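Local coordinates for Two-component system sensor histidine kinase (Bacteroides thetaiotaomicron, PDB 3OTT), which probably acts as a membrane-bound sensor histidine kinase whose extracellular propeller and beta-sandwich region, the part in this chain, apparently senses saccharides to control transcription, at residues Val23-Ile35 with Asn279-Asn291. Sequence-based numbering, arbitrary orientation.
Sequences VVSCFLQDSEGLI and NIIWNIFADQEHN. With TBR (hexatantalum dodecabromide), chain D.
Phe27 and Gln29 pack against Phe285 and Gln288 where two propeller blades meet, a worked example of how the first and last of the seven blades of the N-terminal propeller join mainly through side chains. Strands 24-29 and 281-286 are the innermost strands of those blades and run nearly parallel, 11° apart; strand 13-15 completes the last blade, the Velcro closure of beta-propellers, and a backbone hydrogen bond links Val24 to Thr296 of that blade. At the start of the seam, Val23 CG1 lies 3.5 Å from Trp282 NE1, whose hydrogen-bond partner is Asp297. Farther along, Asn283 OD1 approaches the edge of the Phe27 ring at CD1 (3.7 Å). At the centre two phenylalanines cross, each setting its CB against the other's ring, Phe27 CB 3.6 Å from Phe285 CD2, while Phe27 O sits over one face of the Phe285 ring, offset to its rim. That ring's edge meets Gln29 CB through CZ (3.8 Å) and Ile35 CD1 through CE2. The Gln29 side chain, with CG anti to the backbone N (chi1 -171°) and extended beyond, carries its amide across to the turn Asp287-His290. There OE1 accepts the N-H of Gln288 in the carbonyl plane, on a lone pair, at 3.0 Å and an almost straight 168°. NE2 donates to Gly33 O (3.2 Å) and to a water that passes the link on to Glu289 OE1. A leucine here would probably leave the Gln288 N-H without its acceptor and break the water relay to Glu289. Turns Asp30-Gly33 and Asp287-His290 border the hexatantalum dodecabromide cluster, a heavy-atom compound; Asp30 OD1 accepts from Glu32 N and Asp287 OD1 from Glu289 N, each an Asx turn. The chemistry thus changes from mostly apolar packing to one amide whose accepting and donating ends fix its orientation and join both blades' loops.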
loop_
_atom_site.group_PDB
_atom_site.type_symbol
_atom_site.label_atom_id
_atom_site.label_comp_id
_atom_site.label_asym_id
_atom_site.label_seq_id
_atom_site.Cartn_x
_atom_site.Cartn_y
_atom_site.Cartn_z
ATOM N N VAL B 23 -5.915 8.209 -38.280
ATOM C CA VAL B 23 -4.833 7.445 -37.631
ATOM C C VAL B 23 -4.658 7.739 -36.130
ATOM O O VAL B 23 -4.349 8.868 -35.734
ATOM C CB VAL B 23 -3.441 7.623 -38.366
ATOM C CG1 VAL B 23 -2.416 6.719 -37.774
ATOM C CG2 VAL B 23 -3.539 7.300 -39.861
ATOM N N VAL B 24 -4.792 6.711 -35.286
ATOM C CA VAL B 24 -4.626 6.897 -33.849
ATOM C C VAL B 24 -3.314 6.307 -33.397
ATOM O O VAL B 24 -3.044 5.131 -33.637
ATOM C CB VAL B 24 -5.810 6.295 -33.095
ATOM C CG1 VAL B 24 -5.550 6.170 -31.593
ATOM C CG2 VAL B 24 -7.034 7.096 -33.356
ATOM N N SER B 25 -2.495 7.060 -32.694
ATOM C CA SER B 25 -1.192 6.512 -32.396
ATOM C C SER B 25 -0.956 6.220 -30.907
ATOM O O SER B 25 0.065 5.633 -30.594
ATOM C CB SER B 25 -0.147 7.507 -32.860
ATOM O OG SER B 25 -0.406 8.695 -32.107
ATOM N N CYS B 26 -1.828 6.736 -30.012
ATOM C CA CYS B 26 -1.723 6.530 -28.583
ATOM C C CYS B 26 -2.983 6.957 -27.837
ATOM O O CYS B 26 -3.809 7.701 -28.377
ATOM C CB CYS B 26 -0.555 7.306 -27.997
ATOM S SG CYS B 26 -0.587 9.030 -28.383
ATOM N N PHE B 27 -3.068 6.516 -26.580
ATOM C CA PHE B 27 -4.203 6.784 -25.691
ATOM C C PHE B 27 -3.610 7.115 -24.359
ATOM O O PHE B 27 -2.587 6.529 -23.987
ATOM C CB PHE B 27 -5.112 5.571 -25.451
ATOM C CG PHE B 27 -5.732 5.009 -26.680
ATOM C CD1 PHE B 27 -5.066 4.046 -27.432
ATOM C CD2 PHE B 27 -6.975 5.444 -27.103
ATOM C CE1 PHE B 27 -5.643 3.501 -28.563
ATOM C CE2 PHE B 27 -7.527 4.930 -28.259
ATOM C CZ PHE B 27 -6.899 3.959 -28.978
ATOM N N LEU B 28 -4.263 8.022 -23.627
ATOM C CA LEU B 28 -3.945 8.306 -22.224
ATOM C C LEU B 28 -5.241 8.350 -21.497
ATOM O O LEU B 28 -6.265 8.618 -22.081
ATOM C CB LEU B 28 -3.258 9.661 -22.107
ATOM C CG LEU B 28 -1.932 9.697 -22.843
ATOM C CD1 LEU B 28 -1.424 11.132 -23.025
ATOM C CD2 LEU B 28 -0.914 8.809 -22.081
ATOM N N GLN B 29 -5.209 8.090 -20.207
ATOM C CA GLN B 29 -6.395 8.194 -19.390
ATOM C C GLN B 29 -6.012 9.008 -18.158
ATOM O O GLN B 29 -5.104 8.598 -17.418
ATOM C CB GLN B 29 -6.838 6.822 -18.954
ATOM C CG GLN B 29 -8.186 6.868 -18.298
ATOM C CD GLN B 29 -8.745 5.485 -17.954
ATOM O OE1 GLN B 29 -7.988 4.547 -17.680
ATOM N NE2 GLN B 29 -10.078 5.374 -17.943
ATOM N N ASP B 30 -6.656 10.169 -17.960
ATOM C CA ASP B 30 -6.336 11.022 -16.804
ATOM C C ASP B 30 -6.851 10.394 -15.507
ATOM O O ASP B 30 -7.559 9.377 -15.547
ATOM C CB ASP B 30 -6.802 12.482 -16.985
ATOM C CG ASP B 30 -8.347 12.619 -17.304
ATOM O OD1 ASP B 30 -9.195 12.121 -16.535
ATOM O OD2 ASP B 30 -8.714 13.339 -18.265
ATOM N N SER B 31 -6.509 10.996 -14.362
ATOM C CA SER B 31 -6.718 10.328 -13.057
ATOM C C SER B 31 -8.197 10.335 -12.681
ATOM O O SER B 31 -8.556 9.814 -11.656
ATOM C CB SER B 31 -5.913 11.019 -11.938
ATOM O OG SER B 31 -6.141 12.430 -12.014
ATOM N N GLU B 32 -9.019 10.960 -13.508
ATOM C CA GLU B 32 -10.479 11.014 -13.274
ATOM C C GLU B 32 -11.189 10.197 -14.360
ATOM O O GLU B 32 -12.379 10.223 -14.473
ATOM C CB GLU B 32 -10.964 12.491 -13.170
ATOM C CG GLU B 32 -10.355 13.213 -11.911
ATOM C CD GLU B 32 -10.290 14.769 -11.976
ATOM O OE1 GLU B 32 -10.940 15.432 -11.109
ATOM O OE2 GLU B 32 -9.553 15.322 -12.847
ATOM N N GLY B 33 -10.427 9.426 -15.143
ATOM C CA GLY B 33 -11.028 8.447 -16.076
ATOM C C GLY B 33 -11.364 8.874 -17.500
ATOM O O GLY B 33 -11.804 8.048 -18.286
ATOM N N LEU B 34 -11.114 10.113 -17.900
ATOM C CA LEU B 34 -11.380 10.478 -19.317
ATOM C C LEU B 34 -10.313 9.948 -20.288
ATOM O O LEU B 34 -9.105 10.087 -20.056
ATOM C CB LEU B 34 -11.447 12.007 -19.484
ATOM C CG LEU B 34 -12.511 12.723 -20.388
ATOM C CD1 LEU B 34 -12.253 14.280 -20.560
ATOM C CD2 LEU B 34 -12.542 12.242 -21.724
ATOM N N ILE B 35 -10.743 9.391 -21.410
ATOM C CA ILE B 35 -9.805 8.956 -22.440
ATOM C C ILE B 35 -9.402 10.064 -23.411
ATOM O O ILE B 35 -10.260 10.763 -23.960
ATOM C CB ILE B 35 -10.440 7.823 -23.213
ATOM C CG1 ILE B 35 -10.681 6.650 -22.248
ATOM C CG2 ILE B 35 -9.579 7.461 -24.381
ATOM C CD1 ILE B 35 -9.432 5.898 -21.925
ATOM N N ASN B 279 -6.457 -3.232 -39.885
ATOM C CA ASN B 279 -5.487 -4.319 -39.598
ATOM C C ASN B 279 -4.168 -3.752 -39.090
ATOM O O ASN B 279 -3.325 -4.508 -38.560
ATOM C CB ASN B 279 -5.225 -5.194 -40.858
ATOM C CG ASN B 279 -6.321 -6.243 -41.100
ATOM O OD1 ASN B 279 -7.110 -6.571 -40.204
ATOM N ND2 ASN B 279 -6.398 -6.752 -42.324
ATOM N N ILE B 280 -3.937 -2.453 -39.297
ATOM C CA ILE B 280 -2.706 -1.910 -38.843
ATOM C C ILE B 280 -2.863 -1.326 -37.465
ATOM O O ILE B 280 -3.468 -0.250 -37.323
ATOM C CB ILE B 280 -2.071 -0.882 -39.788
ATOM C CG1 ILE B 280 -1.659 -1.541 -41.123
ATOM C CG2 ILE B 280 -0.812 -0.284 -39.098
ATOM C CD1 ILE B 280 -1.735 -0.615 -42.368
ATOM N N ILE B 281 -2.268 -1.976 -36.453
ATOM C CA ILE B 281 -2.487 -1.553 -35.060
ATOM C C ILE B 281 -1.290 -0.815 -34.440
ATOM O O ILE B 281 -0.337 -1.457 -33.964
ATOM C CB ILE B 281 -2.898 -2.761 -34.179
ATOM C CG1 ILE B 281 -4.219 -3.364 -34.677
ATOM C CG2 ILE B 281 -3.115 -2.344 -32.720
ATOM C CD1 ILE B 281 -4.422 -4.823 -34.265
ATOM N N TRP B 282 -1.360 0.519 -34.417
ATOM C CA TRP B 282 -0.297 1.416 -33.904
ATOM C C TRP B 282 -0.118 1.402 -32.408
ATOM O O TRP B 282 0.988 1.589 -31.965
ATOM C CB TRP B 282 -0.491 2.886 -34.325
ATOM C CG TRP B 282 -0.462 3.079 -35.819
ATOM C CD1 TRP B 282 -1.538 3.373 -36.641
ATOM C CD2 TRP B 282 0.658 2.889 -36.686
ATOM N NE1 TRP B 282 -1.124 3.434 -37.932
ATOM C CE2 TRP B 282 0.215 3.139 -37.992
ATOM C CE3 TRP B 282 2.013 2.565 -36.472
ATOM C CZ2 TRP B 282 1.062 3.082 -39.102
ATOM C CZ3 TRP B 282 2.878 2.492 -37.608
ATOM C CH2 TRP B 282 2.385 2.759 -38.892
ATOM N N ASN B 283 -1.193 1.200 -31.637
ATOM C CA ASN B 283 -1.145 1.254 -30.172
ATOM C C ASN B 283 -2.280 0.476 -29.550
ATOM O O ASN B 283 -3.397 0.441 -30.091
ATOM C CB ASN B 283 -1.152 2.738 -29.653
ATOM C CG ASN B 283 -0.688 2.858 -28.197
ATOM O OD1 ASN B 283 -1.528 2.979 -27.254
ATOM N ND2 ASN B 283 0.638 2.801 -27.984
ATOM N N ILE B 284 -1.996 -0.163 -28.414
ATOM C CA ILE B 284 -2.982 -0.893 -27.670
ATOM C C ILE B 284 -2.860 -0.373 -26.274
ATOM O O ILE B 284 -1.759 -0.305 -25.683
ATOM C CB ILE B 284 -2.707 -2.466 -27.663
ATOM C CG1 ILE B 284 -2.590 -3.051 -29.086
ATOM C CG2 ILE B 284 -3.766 -3.238 -26.871
ATOM C CD1 ILE B 284 -2.167 -4.584 -29.086
ATOM N N PHE B 285 -4.008 -0.048 -25.691
ATOM C CA PHE B 285 -3.986 0.480 -24.369
ATOM C C PHE B 285 -5.052 -0.185 -23.570
ATOM O O PHE B 285 -6.214 -0.238 -24.003
ATOM C CB PHE B 285 -4.286 1.970 -24.474
ATOM C CG PHE B 285 -4.537 2.630 -23.181
ATOM C CD1 PHE B 285 -3.488 2.816 -22.271
ATOM C CD2 PHE B 285 -5.817 3.123 -22.868
ATOM C CE1 PHE B 285 -3.692 3.474 -21.048
ATOM C CE2 PHE B 285 -6.040 3.828 -21.660
ATOM C CZ PHE B 285 -4.970 3.992 -20.739
ATOM N N ALA B 286 -4.680 -0.650 -22.385
ATOM C CA ALA B 286 -5.623 -1.241 -21.446
ATOM C C ALA B 286 -6.004 -0.185 -20.415
ATOM O O ALA B 286 -5.111 0.344 -19.764
ATOM C CB ALA B 286 -4.980 -2.543 -20.742
ATOM N N ASP B 287 -7.290 0.146 -20.264
ATOM C CA ASP B 287 -7.643 1.271 -19.411
ATOM C C ASP B 287 -7.822 0.747 -18.007
ATOM O O ASP B 287 -7.736 -0.453 -17.793
ATOM C CB ASP B 287 -8.900 2.041 -19.902
ATOM C CG ASP B 287 -10.188 1.205 -19.895
ATOM O OD1 ASP B 287 -10.220 0.124 -19.244
ATOM O OD2 ASP B 287 -11.206 1.640 -20.539
ATOM N N GLN B 288 -8.108 1.640 -17.068
ATOM C CA GLN B 288 -8.309 1.286 -15.648
ATOM C C GLN B 288 -9.412 0.249 -15.397
ATOM O O GLN B 288 -9.463 -0.363 -14.344
ATOM C CB GLN B 288 -8.575 2.558 -14.820
ATOM C CG GLN B 288 -7.297 3.372 -14.554
ATOM C CD GLN B 288 -6.252 2.568 -13.730
ATOM O OE1 GLN B 288 -6.604 1.698 -12.912
ATOM N NE2 GLN B 288 -4.975 2.861 -13.952
ATOM N N GLU B 289 -10.315 0.085 -16.357
ATOM C CA GLU B 289 -11.386 -0.896 -16.226
ATOM C C GLU B 289 -11.081 -2.139 -17.046
ATOM O O GLU B 289 -11.979 -2.968 -17.233
ATOM C CB GLU B 289 -12.688 -0.316 -16.725
ATOM C CG GLU B 289 -13.391 0.543 -15.734
ATOM C CD GLU B 289 -14.625 1.286 -16.341
ATOM O OE1 GLU B 289 -14.667 1.573 -17.577
ATOM O OE2 GLU B 289 -15.549 1.581 -15.558
ATOM N N HIS B 290 -9.855 -2.212 -17.582
ATOM C CA HIS B 290 -9.370 -3.303 -18.388
ATOM C C HIS B 290 -10.015 -3.374 -19.780
ATOM O O HIS B 290 -9.867 -4.401 -20.483
ATOM C CB HIS B 290 -9.587 -4.669 -17.676
ATOM C CG HIS B 290 -9.151 -4.679 -16.241
ATOM N ND1 HIS B 290 -7.836 -4.497 -15.866
ATOM C CD2 HIS B 290 -9.856 -4.837 -15.090
ATOM C CE1 HIS B 290 -7.742 -4.532 -14.548
ATOM N NE2 HIS B 290 -8.951 -4.742 -14.053
ATOM N N ASN B 291 -10.753 -2.349 -20.183
ATOM C CA ASN B 291 -11.172 -2.307 -21.600
ATOM C C ASN B 291 -9.883 -2.160 -22.410
ATOM O O ASN B 291 -8.964 -1.476 -21.962
ATOM C CB ASN B 291 -12.091 -1.113 -21.887
ATOM C CG ASN B 291 -13.321 -1.101 -21.008
ATOM O OD1 ASN B 291 -14.004 -2.109 -20.879
ATOM N ND2 ASN B 291 -13.577 0.020 -20.364
HETATM TA TA1 TBR D . -11.260 3.148 -10.431
HETATM TA TA2 TBR D . -12.682 4.413 -12.407
HETATM TA TA3 TBR D . -13.904 3.931 -9.872
HETATM TA TA4 TBR D . -13.227 6.547 -10.702
HETATM TA TA5 TBR D . -11.763 5.253 -8.700
HETATM TA TA6 TBR D . -10.594 5.657 -11.192
HETATM BR BR1 TBR D . -11.658 1.980 -12.721
HETATM BR BR2 TBR D . -12.979 1.484 -9.401
HETATM BR BR3 TBR D . -10.333 3.177 -8.029
HETATM BR BR4 TBR D . -8.806 3.779 -10.952
HETATM BR BR5 TBR D . -14.945 3.175 -12.157
HETATM BR BR6 TBR D . -13.773 4.284 -7.306
HETATM BR BR7 TBR D . -12.789 7.620 -8.355
HETATM BR BR8 TBR D . -11.355 8.138 -11.530
HETATM BR BR9 TBR D . -14.114 6.466 -13.149
HETATM BR BRA TBR D . -15.621 5.913 -9.826
HETATM BR BRB TBR D . -9.515 6.528 -8.990
HETATM BR BRC TBR D . -10.705 5.311 -13.777
HETATM O O HOH W 1 -11.991 3.002 -17.945
#